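Local coordinates for protein putative sarcosine dimethylglycine methyltransferase (Galdieria sulphuraria, PDB 2O57) that probably transfers methyl groups from S-adenosylmethionine to sarcosine or dimethylglycine, at residues A[83-88]-A[149-154]; A[107-112]-A[133-138]; A[178-183]-A[290-295]. All coordinates share one frame; numbering follows the deposited sequence.

Overall arrangement
The three contacts sample neighbouring strand pairs of one mixed sheet with strand order 3-2-1-4-5-7-6, the arrangement of class I methyltransferases. Contact 2 pairs strands 134-138 and 107-112 at one margin, contact 1 pairs 85-89 with 151-157 in the middle, and contact 3 pairs 181-190 with the antiparallel 284-293. Centres of contacts 1 and 2 lie about 10 Å apart, those of contacts 1 and 3 about 11 Å, and those of contacts 2 and 3 about 20 Å. Along the chain contact 2 is nested within the loop closed by contact 1, and contact 3 follows. Side-chain links D109-Y151 and D152-K178 tie neighbouring strand pairs of one continuous sheet, the core of the probable methyltransferase.

Contact 1 (A[83-88]-A[149-154]); sequences QAKGLD and NSYDFI
L87 sits over the face of the Y151 ring, with CB 3.6 Å from the ring centroid. The approach is only 3° off the ring normal, which makes this a centred CH-pi contact; beyond CB, the CD1 branch reaches toward CZ and OH while CD2 leans toward CE2. The same ring meets K85 quite differently: its CD1 atom lies 3.9 Å from K85 CG, and the two side chains cross at a slant. Both K85 NZ and Y151 OH then run on to D109 OD2 of the next strand.

F153 is turned to the other side of the sheet and folds back under G86. A first torsion of 68° sets its CG between the backbone N and the carbonyl carbon, and this brings the ring face to G86 CA, 3.5 Å from the centroid of the F153 ring. The ring occupies the volume a side chain would need, since a CB modelled on G86 would fall 2.1 Å from F153 CE1. At the edge of that ring stands A84, its CB 4.1 Å from F153 CE2.

Where the second chain turns its corner, D152 replaces a regular strand bond with a side-chain one. K85 N donates to D152 OD2 at 2.7 Å and 174°, using the anti lone pair of the carboxylate, while OD1 forms a salt bridge with K178. K85 O receives two weak bonds, one from D152 N at 2.8 Å and one from F153 N. Regular pairing is established by L87 N bonding F153 O at 3.0 Å, with G86 beside F153 and L87 beside I154. This is the pairing of the first and fourth strands in the 3-2-1-4-5 order of a Rossmann-like methyltransferase sheet, seen at their N-terminal ends.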
# COMPACT_ATOMS: atom_id res chain seq x y z
N GLN A 83 -21.62 14.97 3.77
CA GLN A 83 -21.68 16.21 2.97
C GLN A 83 -20.32 16.80 2.47
O GLN A 83 -20.30 17.86 1.82
CB GLN A 83 -22.52 17.28 3.68
CG GLN A 83 -23.98 16.86 3.94
CD GLN A 83 -24.84 18.02 4.44
OE1 GLN A 83 -25.87 18.35 3.85
NE2 GLN A 83 -24.41 18.66 5.52
N ALA A 84 -19.19 16.11 2.73
CA ALA A 84 -17.93 16.47 2.08
C ALA A 84 -18.12 16.32 0.58
O ALA A 84 -18.88 15.47 0.12
CB ALA A 84 -16.75 15.56 2.57
N LYS A 85 -17.42 17.13 -0.18
CA LYS A 85 -17.60 17.14 -1.62
C LYS A 85 -16.37 16.57 -2.31
O LYS A 85 -15.24 17.06 -2.13
CB LYS A 85 -17.84 18.58 -2.11
CG LYS A 85 -18.43 18.65 -3.49
CD LYS A 85 -19.90 18.94 -3.43
CE LYS A 85 -20.45 19.08 -4.85
NZ LYS A 85 -19.88 20.29 -5.55
N GLY A 86 -16.60 15.52 -3.10
CA GLY A 86 -15.52 14.91 -3.83
C GLY A 86 -15.75 14.95 -5.31
O GLY A 86 -16.90 15.15 -5.77
N LEU A 87 -14.65 14.78 -6.03
CA LEU A 87 -14.59 14.77 -7.46
C LEU A 87 -14.06 13.42 -7.91
O LEU A 87 -12.96 12.96 -7.47
CB LEU A 87 -13.66 15.90 -7.93
CG LEU A 87 -13.34 15.93 -9.42
CD1 LEU A 87 -14.64 16.13 -10.28
CD2 LEU A 87 -12.24 16.94 -9.74
N ASP A 88 -14.82 12.73 -8.77
CA ASP A 88 -14.36 11.43 -9.28
C ASP A 88 -13.85 11.63 -10.70
O ASP A 88 -14.65 11.87 -11.61
CB ASP A 88 -15.44 10.34 -9.22
CG ASP A 88 -14.93 8.96 -9.68
OD1 ASP A 88 -13.85 8.83 -10.32
OD2 ASP A 88 -15.64 7.99 -9.39
N ASN A 149 -10.42 25.53 -5.58
CA ASN A 149 -10.72 25.24 -4.20
C ASN A 149 -12.15 24.76 -3.98
O ASN A 149 -12.81 25.26 -3.08
CB ASN A 149 -10.45 26.48 -3.33
CG ASN A 149 -9.05 26.96 -3.45
OD1 ASN A 149 -8.11 26.18 -3.30
ND2 ASN A 149 -8.88 28.26 -3.75
N SER A 150 -12.62 23.83 -4.82
CA SER A 150 -13.98 23.31 -4.76
C SER A 150 -14.14 22.01 -3.95
O SER A 150 -15.20 21.79 -3.36
CB SER A 150 -14.51 23.03 -6.19
OG SER A 150 -14.95 24.23 -6.81
N TYR A 151 -13.11 21.15 -3.93
CA TYR A 151 -13.28 19.81 -3.40
C TYR A 151 -12.57 19.47 -2.11
O TYR A 151 -11.40 19.77 -1.93
CB TYR A 151 -12.95 18.77 -4.50
CG TYR A 151 -13.90 18.90 -5.68
CD1 TYR A 151 -15.20 18.42 -5.59
CD2 TYR A 151 -13.52 19.56 -6.84
CE1 TYR A 151 -16.10 18.56 -6.62
CE2 TYR A 151 -14.40 19.72 -7.90
CZ TYR A 151 -15.70 19.23 -7.78
OH TYR A 151 -16.60 19.36 -8.82
N ASP A 152 -13.27 18.79 -1.23
CA ASP A 152 -12.63 18.20 -0.07
C ASP A 152 -11.70 17.06 -0.46
O ASP A 152 -10.71 16.84 0.20
CB ASP A 152 -13.69 17.73 0.90
CG ASP A 152 -14.55 18.87 1.38
OD1 ASP A 152 -13.97 19.74 2.05
OD2 ASP A 152 -15.75 18.92 1.04
N PHE A 153 -12.02 16.35 -1.55
CA PHE A 153 -11.25 15.18 -1.97
C PHE A 153 -11.47 14.85 -3.45
O PHE A 153 -12.47 15.28 -4.07
CB PHE A 153 -11.53 13.94 -1.08
CG PHE A 153 -12.92 13.38 -1.24
CD1 PHE A 153 -13.18 12.36 -2.16
CD2 PHE A 153 -13.98 13.85 -0.43
CE1 PHE A 153 -14.49 11.84 -2.30
CE2 PHE A 153 -15.28 13.33 -0.56
CZ PHE A 153 -15.53 12.31 -1.50
N ILE A 154 -10.48 14.17 -4.01
CA ILE A 154 -10.49 13.62 -5.36
C ILE A 154 -10.22 12.11 -5.28
O ILE A 154 -9.33 11.63 -4.53
CB ILE A 154 -9.44 14.27 -6.30
CG1 ILE A 154 -9.76 15.74 -6.50
CG2 ILE A 154 -9.36 13.51 -7.69
CD1 ILE A 154 -8.63 16.57 -7.25

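Contact 2 (A[107-112]-A[133-138]); sequences SIDCLN and NITVKY
D109 and T135 lie side by side on one face of the strand pair, and T135 OG1 donates to D109 OD1 over a very short 2.5 Å. The threonine hydroxyl sits between its own backbone N and carbonyl carbon (chi1 71°), which brings it to the aspartate. K137, two residues on, reaches back across the carboxylate: its CE is 3.4 Å from D109 OD2. Its NZ stops 4.1 Å from D109 OD2, too far for a salt bridge. D109 OD2 also takes a salt bridge from K85 and a hydrogen bond from Y151 of the inner strands. A water 2.7 Å from D109 OD1 also lies close to N133 O, just ahead of strand 134-138, and may bridge the two.

The other face begins apolar, with I108, C110, I134 and V136, and turns polar at N112. C110 SG rests 3.8 Å from I134 CG2, beneath which helices 95-104 and 115-128 pack. Five backbone bonds keep the strands in parallel register, with I108 beside I134 and C110 beside V136. The straightest is C110 N to T135 O, 2.8 Å long at 174°. The axes of the two short strands run 20° from parallel, the gentle twist of a beta-alpha-beta unit built from strand 107-112, helix 115-128 and strand 134-138. Further along, N112 is held by Q117 and by the backbone N of G92, which lies in a glycine-rich sequence consistent with a Rossmann-type nucleotide-binding turn.

With an alanine in place of D109, the T135 hydroxyl is likely to lose its acceptor, leaving K85 and Y151 without their shared mate. Donors gathered on both oxygens, one an ammonium, would be expected to favour an ionised carboxylate in this largely buried part of the sheet.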
# COMPACT_ATOMS: atom_id res chain seq x y z
N SER A 107 -21.05 13.92 -1.10
CA SER A 107 -21.53 14.24 -2.44
C SER A 107 -20.38 14.09 -3.44
O SER A 107 -19.23 14.44 -3.14
CB SER A 107 -22.04 15.68 -2.46
OG SER A 107 -23.17 15.81 -1.58
N ILE A 108 -20.68 13.58 -4.63
CA ILE A 108 -19.65 13.31 -5.64
C ILE A 108 -20.02 13.97 -6.96
O ILE A 108 -21.12 13.74 -7.48
CB ILE A 108 -19.47 11.79 -5.90
CG1 ILE A 108 -19.11 11.01 -4.61
CG2 ILE A 108 -18.43 11.53 -7.01
CD1 ILE A 108 -17.69 11.19 -4.17
N ASP A 109 -19.08 14.72 -7.54
CA ASP A 109 -19.20 15.14 -8.93
C ASP A 109 -18.33 14.18 -9.75
O ASP A 109 -17.14 14.04 -9.47
CB ASP A 109 -18.70 16.56 -9.15
CG ASP A 109 -19.57 17.60 -8.46
OD1 ASP A 109 -20.76 17.34 -8.19
OD2 ASP A 109 -19.08 18.69 -8.23
N CYS A 110 -18.92 13.58 -10.79
CA CYS A 110 -18.19 12.68 -11.67
C CYS A 110 -17.74 13.48 -12.89
O CYS A 110 -18.55 14.25 -13.46
CB CYS A 110 -19.08 11.50 -12.09
SG CYS A 110 -19.61 10.43 -10.79
N LEU A 111 -16.48 13.32 -13.28
CA LEU A 111 -15.99 13.90 -14.53
C LEU A 111 -15.55 12.77 -15.42
O LEU A 111 -14.73 11.94 -15.02
CB LEU A 111 -14.84 14.90 -14.31
CG LEU A 111 -14.41 15.68 -15.56
CD1 LEU A 111 -15.51 16.62 -16.01
CD2 LEU A 111 -13.14 16.48 -15.21
N ASN A 112 -16.10 12.72 -16.63
CA ASN A 112 -15.82 11.58 -17.48
C ASN A 112 -15.93 12.02 -18.94
O ASN A 112 -16.80 12.84 -19.27
CB ASN A 112 -16.84 10.48 -17.16
CG ASN A 112 -16.43 9.11 -17.64
OD1 ASN A 112 -15.37 8.60 -17.26
ND2 ASN A 112 -17.31 8.46 -18.39
N ASN A 133 -27.13 13.64 -4.74
CA ASN A 133 -25.76 13.54 -4.23
C ASN A 133 -24.71 13.37 -5.30
O ASN A 133 -23.53 13.62 -5.04
CB ASN A 133 -25.61 12.41 -3.19
CG ASN A 133 -26.12 12.82 -1.78
OD1 ASN A 133 -25.33 12.90 -0.81
ND2 ASN A 133 -27.43 13.06 -1.67
N ILE A 134 -25.12 12.95 -6.49
CA ILE A 134 -24.15 12.68 -7.56
C ILE A 134 -24.48 13.49 -8.82
O ILE A 134 -25.60 13.42 -9.35
CB ILE A 134 -24.04 11.16 -7.92
CG1 ILE A 134 -23.82 10.30 -6.65
CG2 ILE A 134 -22.90 10.91 -8.96
CD1 ILE A 134 -24.04 8.78 -6.90
N THR A 135 -23.51 14.27 -9.28
CA THR A 135 -23.67 14.97 -10.54
C THR A 135 -22.71 14.39 -11.55
O THR A 135 -21.64 13.92 -11.20
CB THR A 135 -23.46 16.49 -10.43
OG1 THR A 135 -22.07 16.74 -10.21
CG2 THR A 135 -24.24 17.06 -9.30
N VAL A 136 -23.09 14.41 -12.82
CA VAL A 136 -22.23 13.82 -13.82
C VAL A 136 -21.93 14.93 -14.82
O VAL A 136 -22.85 15.50 -15.42
CB VAL A 136 -22.91 12.62 -14.56
CG1 VAL A 136 -21.95 12.00 -15.57
CG2 VAL A 136 -23.39 11.53 -13.59
N LYS A 137 -20.64 15.20 -15.02
CA LYS A 137 -20.18 16.25 -15.95
C LYS A 137 -19.27 15.63 -17.00
O LYS A 137 -18.53 14.71 -16.71
CB LYS A 137 -19.41 17.33 -15.18
CG LYS A 137 -20.06 17.82 -13.84
CD LYS A 137 -18.99 18.51 -12.94
CE LYS A 137 -19.58 19.08 -11.62
NZ LYS A 137 -20.41 20.33 -11.78
N TYR A 138 -19.39 16.10 -18.24
CA TYR A 138 -18.52 15.72 -19.32
C TYR A 138 -17.30 16.62 -19.28
O TYR A 138 -17.42 17.83 -19.03
CB TYR A 138 -19.23 15.89 -20.67
CG TYR A 138 -18.32 15.78 -21.88
CD1 TYR A 138 -18.06 14.54 -22.46
CD2 TYR A 138 -17.73 16.91 -22.46
CE1 TYR A 138 -17.23 14.42 -23.57
CE2 TYR A 138 -16.91 16.80 -23.58
CZ TYR A 138 -16.67 15.54 -24.13
OH TYR A 138 -15.86 15.39 -25.24
O HOH W 1 -22.39 16.31 -6.23

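Contact 3 (A[178-183]-A[290-295]); sequences KPRGVM and LFRKSD
M183 and F291 form a hydrogen-bonded pair between strand 181-190 and the reversed strand 284-293, which is inserted before strand 226-233 in the 5-7-6 order of class I methyltransferases. Here the packing is close. M183 N bonds F291 O at 2.9 Å, and F291 N returns a bond to M183 O. The selenomethionine and phenylalanine side chains lie alongside each other, M183 CE 3.7 Å from F291 CD2. Helix 166-176 covers M183 through F170 and C173, while V182 and L290 pack against helix 59-76.

Toward K178 the contact becomes looser and more open to solvent. A type II turn from K178 to G181 leads into the strand, and the pairing runs on into it. G181 suits the turn because a CB modelled on G181 would come within 2.9 Å of K178 O. K293 N bonds G181 O, and R180 N bonds K293 O at 2.8 Å. The K293 side chain runs extended past the turn, its CD 3.6 Å from K178 O, and delivers NZ to A174 O, L177 O and N149 OD1.

R292 marks the boundary. Its CG is anti to the backbone N (chi1 -174°), and a bend further out lays the guanidinium between two neighbours. V182 CG2 covers one face, 3.3 Å from R292 NH1. Over the opposite face the exposed R180 guanidinium is stacked with an offset, R180 NH2 over R292 CD and NE, planes 8° apart, although the charges are alike. R292 NH2 has a weak bond to T77 O and a long, weak ion pair with E52 of the second subunit. R292 NH1 is held more firmly, donating to R180 O at 2.7 Å, in the carbonyl plane but 17° out of its own guanidinium plane.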
# COMPACT_ATOMS: atom_id res chain seq x y z
N LYS A 178 -9.54 21.94 -2.29
CA LYS A 178 -9.42 22.92 -1.20
C LYS A 178 -8.07 22.74 -0.52
O LYS A 178 -7.47 21.68 -0.57
CB LYS A 178 -10.53 22.74 -0.18
CG LYS A 178 -11.95 22.99 -0.69
CD LYS A 178 -12.90 23.10 0.49
CE LYS A 178 -14.21 22.39 0.23
NZ LYS A 178 -14.99 22.32 1.53
N PRO A 179 -7.60 23.79 0.18
CA PRO A 179 -6.42 23.61 1.03
C PRO A 179 -6.65 22.41 1.98
O PRO A 179 -7.74 22.25 2.55
CB PRO A 179 -6.37 24.92 1.83
CG PRO A 179 -7.00 25.94 0.86
CD PRO A 179 -8.12 25.18 0.23
N ARG A 180 -5.64 21.56 2.09
CA ARG A 180 -5.69 20.36 2.94
C ARG A 180 -6.66 19.29 2.43
O ARG A 180 -6.85 18.29 3.08
CB ARG A 180 -5.91 20.68 4.42
CG ARG A 180 -4.86 21.66 5.00
CD ARG A 180 -4.85 21.65 6.56
NE ARG A 180 -4.50 20.32 7.09
CZ ARG A 180 -3.28 19.76 7.08
NH1 ARG A 180 -2.23 20.38 6.52
NH2 ARG A 180 -3.10 18.56 7.61
N GLY A 181 -7.25 19.52 1.25
CA GLY A 181 -7.95 18.45 0.53
C GLY A 181 -7.06 17.27 0.20
O GLY A 181 -5.84 17.41 0.09
N VAL A 182 -7.66 16.09 0.03
CA VAL A 182 -6.87 14.88 -0.11
C VAL A 182 -7.23 14.20 -1.43
O VAL A 182 -8.41 14.14 -1.80
CB VAL A 182 -7.08 13.91 1.12
CG1 VAL A 182 -6.38 12.54 0.90
CG2 VAL A 182 -6.49 14.54 2.39
N MSE A 183 -6.23 13.71 -2.15
CA MSE A 183 -6.52 12.96 -3.37
C MSE A 183 -6.07 11.52 -3.24
O MSE A 183 -4.90 11.26 -2.89
CB MSE A 183 -5.82 13.59 -4.57
CG MSE A 183 -5.95 12.72 -5.83
SE MSE A 183 -5.69 13.64 -7.52
CE MSE A 183 -3.83 13.89 -7.46
N LEU A 290 -1.83 8.49 -2.04
CA LEU A 290 -2.65 9.54 -1.45
C LEU A 290 -1.79 10.78 -1.29
O LEU A 290 -0.61 10.71 -0.90
CB LEU A 290 -3.23 9.13 -0.12
CG LEU A 290 -4.54 8.33 -0.16
CD1 LEU A 290 -4.19 6.80 -0.43
CD2 LEU A 290 -5.11 8.52 1.20
N PHE A 291 -2.40 11.91 -1.61
CA PHE A 291 -1.73 13.20 -1.54
C PHE A 291 -2.57 14.13 -0.69
O PHE A 291 -3.78 13.93 -0.57
CB PHE A 291 -1.65 13.85 -2.92
CG PHE A 291 -1.01 12.99 -3.99
CD1 PHE A 291 0.38 12.99 -4.15
CD2 PHE A 291 -1.79 12.24 -4.85
CE1 PHE A 291 0.98 12.22 -5.16
CE2 PHE A 291 -1.21 11.48 -5.87
CZ PHE A 291 0.17 11.47 -6.02
N ARG A 292 -1.93 15.14 -0.11
CA ARG A 292 -2.68 16.22 0.48
C ARG A 292 -2.20 17.56 -0.08
O ARG A 292 -1.01 17.75 -0.32
CB ARG A 292 -2.59 16.21 2.01
CG ARG A 292 -3.49 17.25 2.69
CD ARG A 292 -3.34 17.32 4.21
NE ARG A 292 -3.76 16.14 4.96
CZ ARG A 292 -5.01 15.83 5.33
NH1 ARG A 292 -6.08 16.59 4.99
NH2 ARG A 292 -5.20 14.73 6.04
N LYS A 293 -3.14 18.48 -0.33
CA LYS A 293 -2.79 19.83 -0.73
C LYS A 293 -2.27 20.67 0.48
O LYS A 293 -3.05 21.35 1.18
CB LYS A 293 -3.98 20.54 -1.38
CG LYS A 293 -3.64 21.91 -1.94
CD LYS A 293 -4.80 22.48 -2.81
CE LYS A 293 -4.60 23.96 -3.14
NZ LYS A 293 -5.74 24.48 -3.99
N SER A 294 -0.97 20.55 0.72
CA SER A 294 -0.27 21.24 1.82
C SER A 294 1.21 21.10 1.54
O SER A 294 1.64 20.18 0.82
CB SER A 294 -0.58 20.62 3.21
OG SER A 294 -0.22 19.25 3.23
N ASP A 295 1.98 21.99 2.14
CA ASP A 295 3.42 22.04 2.00
C ASP A 295 4.08 20.81 2.63
O ASP A 295 5.07 20.31 2.10
CB ASP A 295 3.93 23.34 2.64
CG ASP A 295 5.42 23.60 2.38
OD1 ASP A 295 5.93 23.21 1.30
OD2 ASP A 295 6.06 24.23 3.27